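Local coordinates for protein listeriolysin O (Listeria monocytogenes, PDB 4CDB) that binds cholesterol-containing host membranes, then changes conformation, inserts and assembles into oligomeric pores that lyse the cell, at residues I381-S386 with F393-D398; R455-D460 with I471-T476. One frame throughout, in Å; residues are numbered along the deposited sequence.

Contact 1: residues I381-S386 with F393-D398; sequences INIDHS and FNISWD
Strand 381-385 and strand 393-398 run almost exactly antiparallel (176°) with their axes 11.2 Å apart, well beyond the distance for backbone pairing, and what fills the space between them is side chains. Ile-381, Ile-383 and His-385 alternate inward from one strand, Phe-393 and Ile-395 from the other. Ile-383 is the residue that meets both of the facing side chains, one with each branch. Its CG2, held anti to the backbone N by a chi1 of -55°, sits over one face of the Phe-393 ring, 4.0 Å from the centroid, a CH-pi contact displaced toward the CE2-CZ side. The two side chains run past one another in opposing senses, which leaves the methyl over the outer part of the ring. The second branch turns back at chi2 (-61°) and brings CD1 to 3.6 Å from CD1 of Ile-395, a meeting tip to tip. Farther along, the extended Ile-381 passes alongside Ile-395, its CD1 lying 4.2 Å from CG2 of that residue. At the other end the CB of His-385 approaches the edge of the Phe-393 ring near its plane, 4.1 Å from CZ, while the imidazole itself lies against Tyr-389. All five touching residues are buried. The polar neighbours Asn-382 and Asp-384 turn to the other face of their sheet, where Asn-382 bonds Ser-429 and Asn-470, and Asp-384 bonds His-425. Strand 362-385 belongs to a mixed sheet with 426-432 and 468-475, whereas 391-402 lies in a four-stranded antiparallel sheet beside 408-414 and 436-449. Apolar residues from two facing sheets meeting at about this spacing form the core of a beta sandwich, here the C-terminal domain of a cholesterol-dependent cytolysin.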
ATOM      1  N   ILE A 381     -24.155  -9.898 -32.256  1.00 41.81           N
ATOM      2  CA  ILE A 381     -25.601  -9.877 -32.421  1.00 41.30           C
ATOM      3  C   ILE A 381     -25.991 -10.960 -33.419  1.00 42.07           C
ATOM      4  O   ILE A 381     -25.617 -10.899 -34.592  1.00 46.10           O
ATOM      5  CB  ILE A 381     -26.112  -8.513 -32.907  1.00 41.01           C
ATOM      6  CG1 ILE A 381     -25.697  -7.413 -31.934  1.00 42.32           C
ATOM      7  CG2 ILE A 381     -27.626  -8.532 -33.053  1.00 35.73           C
ATOM      8  CD1 ILE A 381     -26.251  -6.051 -32.291  1.00 44.07           C
ATOM      9  N   ASN A 382     -26.733 -11.954 -32.944  1.00 38.46           N
ATOM     10  CA  ASN A 382     -27.101 -13.094 -33.771  1.00 39.55           C
ATOM     11  C   ASN A 382     -28.524 -12.966 -34.306  1.00 38.68           C
ATOM     12  O   ASN A 382     -29.487 -12.945 -33.538  1.00 33.33           O
ATOM     13  CB  ASN A 382     -26.931 -14.392 -32.978  1.00 43.43           C
ATOM     14  CG  ASN A 382     -25.548 -14.518 -32.364  1.00 48.38           C
ATOM     15  OD1 ASN A 382     -24.536 -14.329 -33.040  1.00 50.24           O
ATOM     16  ND2 ASN A 382     -25.499 -14.821 -31.072  1.00 46.57           N
ATOM     17  N   ILE A 383     -28.647 -12.871 -35.627  1.00 42.34           N
ATOM     18  CA  ILE A 383     -29.945 -12.695 -36.270  1.00 41.79           C
ATOM     19  C   ILE A 383     -30.478 -14.013 -36.813  1.00 42.68           C
ATOM     20  O   ILE A 383     -29.767 -14.739 -37.509  1.00 45.23           O
ATOM     21  CB  ILE A 383     -29.867 -11.696 -37.442  1.00 44.85           C
ATOM     22  CG1 ILE A 383     -29.272 -10.369 -36.976  1.00 50.18           C
ATOM     23  CG2 ILE A 383     -31.245 -11.484 -38.059  1.00 44.63           C
ATOM     24  CD1 ILE A 383     -30.079  -9.690 -35.902  1.00 54.38           C
ATOM     25  N   ASP A 384     -31.734 -14.316 -36.499  1.00 42.34           N
ATOM     26  CA  ASP A 384     -32.387 -15.501 -37.040  1.00 44.49           C
ATOM     27  C   ASP A 384     -33.773 -15.155 -37.573  1.00 43.09           C
ATOM     28  O   ASP A 384     -34.666 -14.779 -36.816  1.00 43.79           O
ATOM     29  CB  ASP A 384     -32.486 -16.599 -35.979  1.00 52.13           C
ATOM     30  CG  ASP A 384     -32.903 -17.936 -36.563  1.00 61.67           C
ATOM     31  OD1 ASP A 384     -34.099 -18.104 -36.878  1.00 63.12           O
ATOM     32  OD2 ASP A 384     -32.032 -18.819 -36.703  1.00 65.26           O
ATOM     33  N   HIS A 385     -33.940 -15.286 -38.885  1.00 43.64           N
ATOM     34  CA  HIS A 385     -35.217 -15.016 -39.535  1.00 38.69           C
ATOM     35  C   HIS A 385     -35.798 -16.315 -40.083  1.00 39.39           C
ATOM     36  O   HIS A 385     -35.221 -16.932 -40.977  1.00 43.77           O
ATOM     37  CB  HIS A 385     -35.026 -13.990 -40.658  1.00 37.20           C
ATOM     38  CG  HIS A 385     -36.223 -13.817 -41.546  1.00 36.32           C
ATOM     39  ND1 HIS A 385     -37.506 -14.124 -41.150  1.00 37.44           N
ATOM     40  CD2 HIS A 385     -36.320 -13.359 -42.817  1.00 37.53           C
ATOM     41  CE1 HIS A 385     -38.344 -13.869 -42.141  1.00 36.99           C
ATOM     42  NE2 HIS A 385     -37.651 -13.403 -43.161  1.00 36.66           N
ATOM     43  N   SER A 386     -36.940 -16.725 -39.538  1.00 40.94           N
ATOM     44  CA  SER A 386     -37.610 -17.941 -39.984  1.00 42.84           C
ATOM     45  C   SER A 386     -39.104 -17.709 -40.188  1.00 40.98           C
ATOM     46  O   SER A 386     -39.894 -18.654 -40.190  1.00 46.79           O
ATOM     47  CB  SER A 386     -37.384 -19.079 -38.986  1.00 48.81           C
ATOM     48  OG  SER A 386     -38.052 -18.825 -37.762  1.00 52.52           O
ATOM     49  N   PHE A 393     -34.126  -5.526 -41.888  1.00 29.92           N
ATOM     50  CA  PHE A 393     -33.560  -5.135 -40.604  1.00 29.53           C
ATOM     51  C   PHE A 393     -32.891  -3.774 -40.685  1.00 36.34           C
ATOM     52  O   PHE A 393     -32.416  -3.359 -41.742  1.00 40.21           O
ATOM     53  CB  PHE A 393     -32.540  -6.172 -40.127  1.00 28.64           C
ATOM     54  CG  PHE A 393     -33.107  -7.550 -39.970  1.00 35.85           C
ATOM     55  CD1 PHE A 393     -33.128  -8.432 -41.041  1.00 41.29           C
ATOM     56  CD2 PHE A 393     -33.621  -7.966 -38.753  1.00 36.22           C
ATOM     57  CE1 PHE A 393     -33.654  -9.703 -40.900  1.00 43.09           C
ATOM     58  CE2 PHE A 393     -34.147  -9.237 -38.607  1.00 40.04           C
ATOM     59  CZ  PHE A 393     -34.162 -10.105 -39.682  1.00 41.95           C
ATOM     60  N   ASN A 394     -32.865  -3.079 -39.556  1.00 35.65           N
ATOM     61  CA  ASN A 394     -32.068  -1.872 -39.425  1.00 41.84           C
ATOM     62  C   ASN A 394     -31.348  -1.870 -38.083  1.00 38.27           C
ATOM     63  O   ASN A 394     -31.949  -1.596 -37.043  1.00 35.33           O
ATOM     64  CB  ASN A 394     -32.926  -0.618 -39.582  1.00 41.46           C
ATOM     65  CG  ASN A 394     -32.091   0.631 -39.755  1.00 49.66           C
ATOM     66  OD1 ASN A 394     -31.595   1.198 -38.783  1.00 53.01           O
ATOM     67  ND2 ASN A 394     -31.924   1.062 -41.000  1.00 51.33           N
ATOM     68  N   ILE A 395     -30.062  -2.198 -38.109  1.00 37.36           N
ATOM     69  CA  ILE A 395     -29.289  -2.288 -36.881  1.00 39.26           C
ATOM     70  C   ILE A 395     -28.119  -1.312 -36.909  1.00 37.12           C
ATOM     71  O   ILE A 395     -27.318  -1.318 -37.843  1.00 37.43           O
ATOM     72  CB  ILE A 395     -28.787  -3.723 -36.645  1.00 41.37           C
ATOM     73  CG1 ILE A 395     -29.970  -4.695 -36.646  1.00 44.79           C
ATOM     74  CG2 ILE A 395     -28.014  -3.811 -35.341  1.00 36.89           C
ATOM     75  CD1 ILE A 395     -29.593  -6.129 -36.391  1.00 46.83           C
ATOM     76  N   SER A 396     -28.041  -0.465 -35.887  1.00 35.36           N
ATOM     77  CA  SER A 396     -27.001   0.555 -35.802  1.00 41.24           C
ATOM     78  C   SER A 396     -26.410   0.622 -34.399  1.00 40.98           C
ATOM     79  O   SER A 396     -26.992   0.105 -33.444  1.00 35.28           O
ATOM     80  CB  SER A 396     -27.562   1.925 -36.195  1.00 44.72           C
ATOM     81  OG  SER A 396     -28.625   2.305 -35.336  1.00 48.38           O
ATOM     82  N   TRP A 397     -25.247   1.260 -34.287  1.00 39.47           N
ATOM     83  CA  TRP A 397     -24.573   1.439 -33.005  1.00 40.69           C
ATOM     84  C   TRP A 397     -23.487   2.509 -33.098  1.00 44.08           C
ATOM     85  O   TRP A 397     -23.132   2.952 -34.192  1.00 41.71           O
ATOM     86  CB  TRP A 397     -23.966   0.117 -32.523  1.00 36.87           C
ATOM     87  CG  TRP A 397     -22.890  -0.410 -33.421  1.00 40.82           C
ATOM     88  CD1 TRP A 397     -21.548  -0.177 -33.319  1.00 45.36           C
ATOM     89  CD2 TRP A 397     -23.064  -1.258 -34.563  1.00 41.58           C
ATOM     90  NE1 TRP A 397     -20.877  -0.828 -34.326  1.00 45.37           N
ATOM     91  CE2 TRP A 397     -21.784  -1.497 -35.103  1.00 41.83           C
ATOM     92  CE3 TRP A 397     -24.177  -1.836 -35.180  1.00 39.98           C
ATOM     93  CZ2 TRP A 397     -21.589  -2.294 -36.232  1.00 41.73           C
ATOM     94  CZ3 TRP A 397     -23.980  -2.625 -36.301  1.00 35.95           C
ATOM     95  CH2 TRP A 397     -22.697  -2.846 -36.815  1.00 38.91           C
ATOM     96  N   ASP A 398     -22.970   2.921 -31.945  1.00 49.71           N
ATOM     97  CA  ASP A 398     -21.884   3.895 -31.890  1.00 50.94           C
ATOM     98  C   ASP A 398     -20.597   3.235 -31.412  1.00 51.73           C
ATOM     99  O   ASP A 398     -20.626   2.366 -30.540  1.00 50.56           O
ATOM    100  CB  ASP A 398     -22.241   5.051 -30.953  1.00 54.93           C
ATOM    101  CG  ASP A 398     -23.305   5.964 -31.527  1.00 67.09           C
ATOM    102  OD1 ASP A 398     -23.261   6.237 -32.744  1.00 71.15           O
ATOM    103  OD2 ASP A 398     -24.186   6.408 -30.759  1.00 73.04           O
TER

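Contact 2: residues R455-D460 with I471-T476; sequences RTVIDD and ISIWGT. With TAM (tris(hydroxyethyl)aminomethane), chain U.
Ile-458, Val-457, Ile-471 and Ile-473 meet with no ring among them; the flat group that meets the ligand is the Asp-460 carboxylate. The O5 hydroxyl of the bound tris(hydroxyethyl)aminomethane stands well above one face of it and donates to OD1, at a modelled 2.5 Å so short that the length is doubtful, while OD2 bonds Asn-484. O5 also accepts a hydrogen bond from the backbone N-H of Asp-459, N to O5 2.6 Å (162°), and CG2 of Ile-458 borders it at 3.4 Å. The other branch of Ile-458 turns to the opposing strand: CD1, at the end of an extended chain (chi2 178°), lies 3.7 Å from CG2 of Ile-471 and 3.8 Å from CG2 of Ile-473. That last methyl also meets CG1 of Val-457 at 4.1 Å, the two side chains standing nearly perpendicular. Val-457 and Ile-458 both face Ala-443 in a classic beta bulge, which lets consecutive side chains point at the other strand. The result is inter-sheet packing of a beta sandwich, beside a small-molecule site on strand 452-463 and just past the conserved undecapeptide, which ends at Arg-455.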
ATOM      1  N   ARG A 455     -44.981  -3.848 -41.543  1.00 37.72           N
ATOM      2  CA  ARG A 455     -45.344  -3.860 -40.131  1.00 36.72           C
ATOM      3  C   ARG A 455     -44.104  -4.009 -39.263  1.00 34.65           C
ATOM      4  O   ARG A 455     -43.301  -4.922 -39.468  1.00 32.86           O
ATOM      5  CB  ARG A 455     -46.328  -4.991 -39.828  1.00 43.48           C
ATOM      6  CG  ARG A 455     -46.701  -5.101 -38.356  1.00 45.86           C
ATOM      7  CD  ARG A 455     -47.665  -6.248 -38.116  1.00 46.44           C
ATOM      8  NE  ARG A 455     -48.837  -6.159 -38.982  1.00 45.44           N
ATOM      9  CZ  ARG A 455     -49.848  -7.022 -38.965  1.00 48.15           C
ATOM     10  NH1 ARG A 455     -49.837  -8.044 -38.120  1.00 51.42           N
ATOM     11  NH2 ARG A 455     -50.872  -6.861 -39.792  1.00 44.28           N
ATOM     12  N   THR A 456     -43.948  -3.109 -38.297  1.00 39.54           N
ATOM     13  CA  THR A 456     -42.815  -3.165 -37.383  1.00 40.80           C
ATOM     14  C   THR A 456     -42.924  -4.382 -36.470  1.00 39.16           C
ATOM     15  O   THR A 456     -43.968  -4.617 -35.860  1.00 37.15           O
ATOM     16  CB  THR A 456     -42.718  -1.886 -36.525  1.00 39.98           C
ATOM     17  OG1 THR A 456     -42.506  -0.752 -37.375  1.00 45.42           O
ATOM     18  CG2 THR A 456     -41.567  -1.989 -35.534  1.00 37.62           C
ATOM     19  N   VAL A 457     -41.849  -5.160 -36.391  1.00 36.71           N
ATOM     20  CA  VAL A 457     -41.805  -6.319 -35.509  1.00 38.37           C
ATOM     21  C   VAL A 457     -40.999  -6.002 -34.253  1.00 39.72           C
ATOM     22  O   VAL A 457     -41.404  -6.343 -33.143  1.00 42.40           O
ATOM     23  CB  VAL A 457     -41.184  -7.543 -36.210  1.00 38.95           C
ATOM     24  CG1 VAL A 457     -41.238  -8.763 -35.301  1.00 44.08           C
ATOM     25  CG2 VAL A 457     -41.906  -7.822 -37.510  1.00 36.03           C
ATOM     26  N   ILE A 458     -39.850  -5.352 -34.441  1.00 38.80           N
ATOM     27  CA  ILE A 458     -38.969  -4.976 -33.336  1.00 40.58           C
ATOM     28  C   ILE A 458     -38.483  -3.538 -33.484  1.00 42.84           C
ATOM     29  O   ILE A 458     -38.120  -3.108 -34.577  1.00 43.55           O
ATOM     30  CB  ILE A 458     -37.713  -5.878 -33.278  1.00 41.27           C
ATOM     31  CG1 ILE A 458     -38.091  -7.356 -33.331  1.00 44.33           C
ATOM     32  CG2 ILE A 458     -36.885  -5.587 -32.025  1.00 39.90           C
ATOM     33  CD1 ILE A 458     -36.896  -8.273 -33.323  1.00 46.58           C
ATOM     34  N   ASP A 459     -38.469  -2.805 -32.374  1.00 44.90           N
ATOM     35  CA  ASP A 459     -37.898  -1.462 -32.341  1.00 49.05           C
ATOM     36  C   ASP A 459     -37.268  -1.201 -30.974  1.00 48.82           C
ATOM     37  O   ASP A 459     -37.797  -0.428 -30.175  1.00 51.36           O
ATOM     38  CB  ASP A 459     -38.971  -0.412 -32.650  1.00 54.61           C
ATOM     39  CG  ASP A 459     -38.384   0.939 -33.041  1.00 59.70           C
ATOM     40  OD1 ASP A 459     -37.230   1.234 -32.665  1.00 60.71           O
ATOM     41  OD2 ASP A 459     -39.085   1.711 -33.728  1.00 61.24           O
ATOM     42  N   ASP A 460     -36.142  -1.856 -30.705  1.00 49.37           N
ATOM     43  CA  ASP A 460     -35.445  -1.691 -29.431  1.00 50.53           C
ATOM     44  C   ASP A 460     -34.228  -0.788 -29.594  1.00 49.88           C
ATOM     45  O   ASP A 460     -33.411  -0.991 -30.493  1.00 48.41           O
ATOM     46  CB  ASP A 460     -35.028  -3.047 -28.860  1.00 52.07           C
ATOM     47  CG  ASP A 460     -36.216  -3.925 -28.515  1.00 56.59           C
ATOM     48  OD1 ASP A 460     -37.314  -3.377 -28.279  1.00 55.18           O
ATOM     49  OD2 ASP A 460     -36.052  -5.163 -28.475  1.00 59.49           O
ATOM     50  N   ILE A 471     -31.238 -12.083 -31.692  1.00 35.89           N
ATOM     51  CA  ILE A 471     -32.465 -11.518 -32.239  1.00 36.19           C
ATOM     52  C   ILE A 471     -33.107 -12.524 -33.185  1.00 35.11           C
ATOM     53  O   ILE A 471     -32.524 -12.888 -34.207  1.00 34.94           O
ATOM     54  CB  ILE A 471     -32.189 -10.214 -33.011  1.00 36.67           C
ATOM     55  CG1 ILE A 471     -31.410  -9.232 -32.136  1.00 38.43           C
ATOM     56  CG2 ILE A 471     -33.490  -9.592 -33.501  1.00 32.28           C
ATOM     57  CD1 ILE A 471     -32.207  -8.694 -30.968  1.00 40.14           C
ATOM     58  N   SER A 472     -34.308 -12.979 -32.842  1.00 37.66           N
ATOM     59  CA  SER A 472     -35.017 -13.941 -33.679  1.00 38.26           C
ATOM     60  C   SER A 472     -36.402 -13.435 -34.052  1.00 37.65           C
ATOM     61  O   SER A 472     -37.093 -12.834 -33.230  1.00 34.05           O
ATOM     62  CB  SER A 472     -35.134 -15.289 -32.965  1.00 45.52           C
ATOM     63  OG  SER A 472     -33.853 -15.823 -32.676  1.00 54.33           O
ATOM     64  N   ILE A 473     -36.800 -13.667 -35.299  1.00 36.88           N
ATOM     65  CA  ILE A 473     -38.158 -13.365 -35.732  1.00 37.61           C
ATOM     66  C   ILE A 473     -38.761 -14.566 -36.449  1.00 35.78           C
ATOM     67  O   ILE A 473     -38.069 -15.282 -37.173  1.00 36.62           O
ATOM     68  CB  ILE A 473     -38.223 -12.125 -36.653  1.00 35.16           C
ATOM     69  CG1 ILE A 473     -37.340 -12.314 -37.889  1.00 38.91           C
ATOM     70  CG2 ILE A 473     -37.814 -10.876 -35.893  1.00 29.94           C
ATOM     71  CD1 ILE A 473     -37.474 -11.197 -38.917  1.00 40.28           C
ATOM     72  N   TRP A 474     -40.053 -14.787 -36.231  1.00 33.26           N
ATOM     73  CA  TRP A 474     -40.764 -15.880 -36.883  1.00 36.18           C
ATOM     74  C   TRP A 474     -42.252 -15.566 -36.972  1.00 35.65           C
ATOM     75  O   TRP A 474     -42.652 -14.404 -36.869  1.00 30.86           O
ATOM     76  CB  TRP A 474     -40.519 -17.209 -36.159  1.00 39.98           C
ATOM     77  CG  TRP A 474     -41.059 -17.280 -34.756  1.00 43.79           C
ATOM     78  CD1 TRP A 474     -42.225 -17.869 -34.356  1.00 41.58           C
ATOM     79  CD2 TRP A 474     -40.446 -16.758 -33.566  1.00 44.52           C
ATOM     80  NE1 TRP A 474     -42.378 -17.742 -32.995  1.00 40.17           N
ATOM     81  CE2 TRP A 474     -41.301 -17.065 -32.486  1.00 43.14           C
ATOM     82  CE3 TRP A 474     -39.262 -16.059 -33.309  1.00 45.49           C
ATOM     83  CZ2 TRP A 474     -41.009 -16.694 -31.170  1.00 42.52           C
ATOM     84  CZ3 TRP A 474     -38.973 -15.694 -31.999  1.00 45.06           C
ATOM     85  CH2 TRP A 474     -39.844 -16.012 -30.949  1.00 43.17           C
ATOM     86  N   GLY A 475     -43.070 -16.595 -37.166  1.00 36.19           N
ATOM     87  CA  GLY A 475     -44.500 -16.396 -37.303  1.00 32.92           C
ATOM     88  C   GLY A 475     -44.914 -16.130 -38.737  1.00 40.17           C
ATOM     89  O   GLY A 475     -44.200 -16.486 -39.676  1.00 37.10           O
ATOM     90  N   THR A 476     -46.071 -15.496 -38.905  1.00 38.03           N
ATOM     91  CA  THR A 476     -46.628 -15.248 -40.227  1.00 40.68           C
ATOM     92  C   THR A 476     -46.798 -13.755 -40.473  1.00 37.86           C
ATOM     93  O   THR A 476     -46.479 -12.935 -39.611  1.00 35.62           O
ATOM     94  CB  THR A 476     -47.996 -15.935 -40.396  1.00 43.26           C
ATOM     95  OG1 THR A 476     -48.917 -15.412 -39.431  1.00 45.89           O
ATOM     96  CG2 THR A 476     -47.867 -17.440 -40.208  1.00 45.24           C
TER
HETATM   97  C   TAM U1546     -42.678  -3.103 -29.594  1.00 94.53           C
HETATM   98  C1  TAM U1546     -43.441  -1.801 -29.369  1.00 97.76           C
HETATM   99  C2  TAM U1546     -41.210  -2.878 -29.953  1.00 88.22           C
HETATM  100  C3  TAM U1546     -43.420  -3.904 -30.661  1.00 96.45           C
HETATM  101  C4  TAM U1546     -42.542  -0.570 -29.396  1.00 97.57           C
HETATM  102  C5  TAM U1546     -40.352  -4.067 -29.531  1.00 81.00           C
HETATM  103  C6  TAM U1546     -42.817  -3.725 -32.050  1.00 96.75           C
HETATM  104  N   TAM U1546     -42.721  -3.873 -28.351  1.00 94.12           N
HETATM  105  O4  TAM U1546     -42.991   0.301 -30.441  1.00 97.42           O
HETATM  106  O5  TAM U1546     -39.020  -3.891 -30.025  1.00 76.42           O
HETATM  107  O6  TAM U1546     -43.084  -2.401 -32.529  1.00 98.02           O

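Both contacts join the same two sheets: 381-386 and 471-476 lie on neighbouring parallel strands, 362-385 and 468-475, of the mixed sheet, and 393-398 and 455-460 in the four-stranded one, where 455-460 is on an outermost strand. Backbone bonds knit them together, Ile-471 N to Asn-382 O at 2.7 Å and Asp-384 N to Ile-471 O at 2.8 Å, and CD1 of Ile-473 packs 3.6 Å from CZ of Phe-393, which joins the two apolar patches. The packed residues of both are buried, but contact 1 includes an aromatic ring and buries 225 Å², against 147 Å² for the wholly aliphatic contact 2. Contact 2 alone borders a polar ligand site, where Thr-456, Asp-459 and Asp-460 are partly exposed.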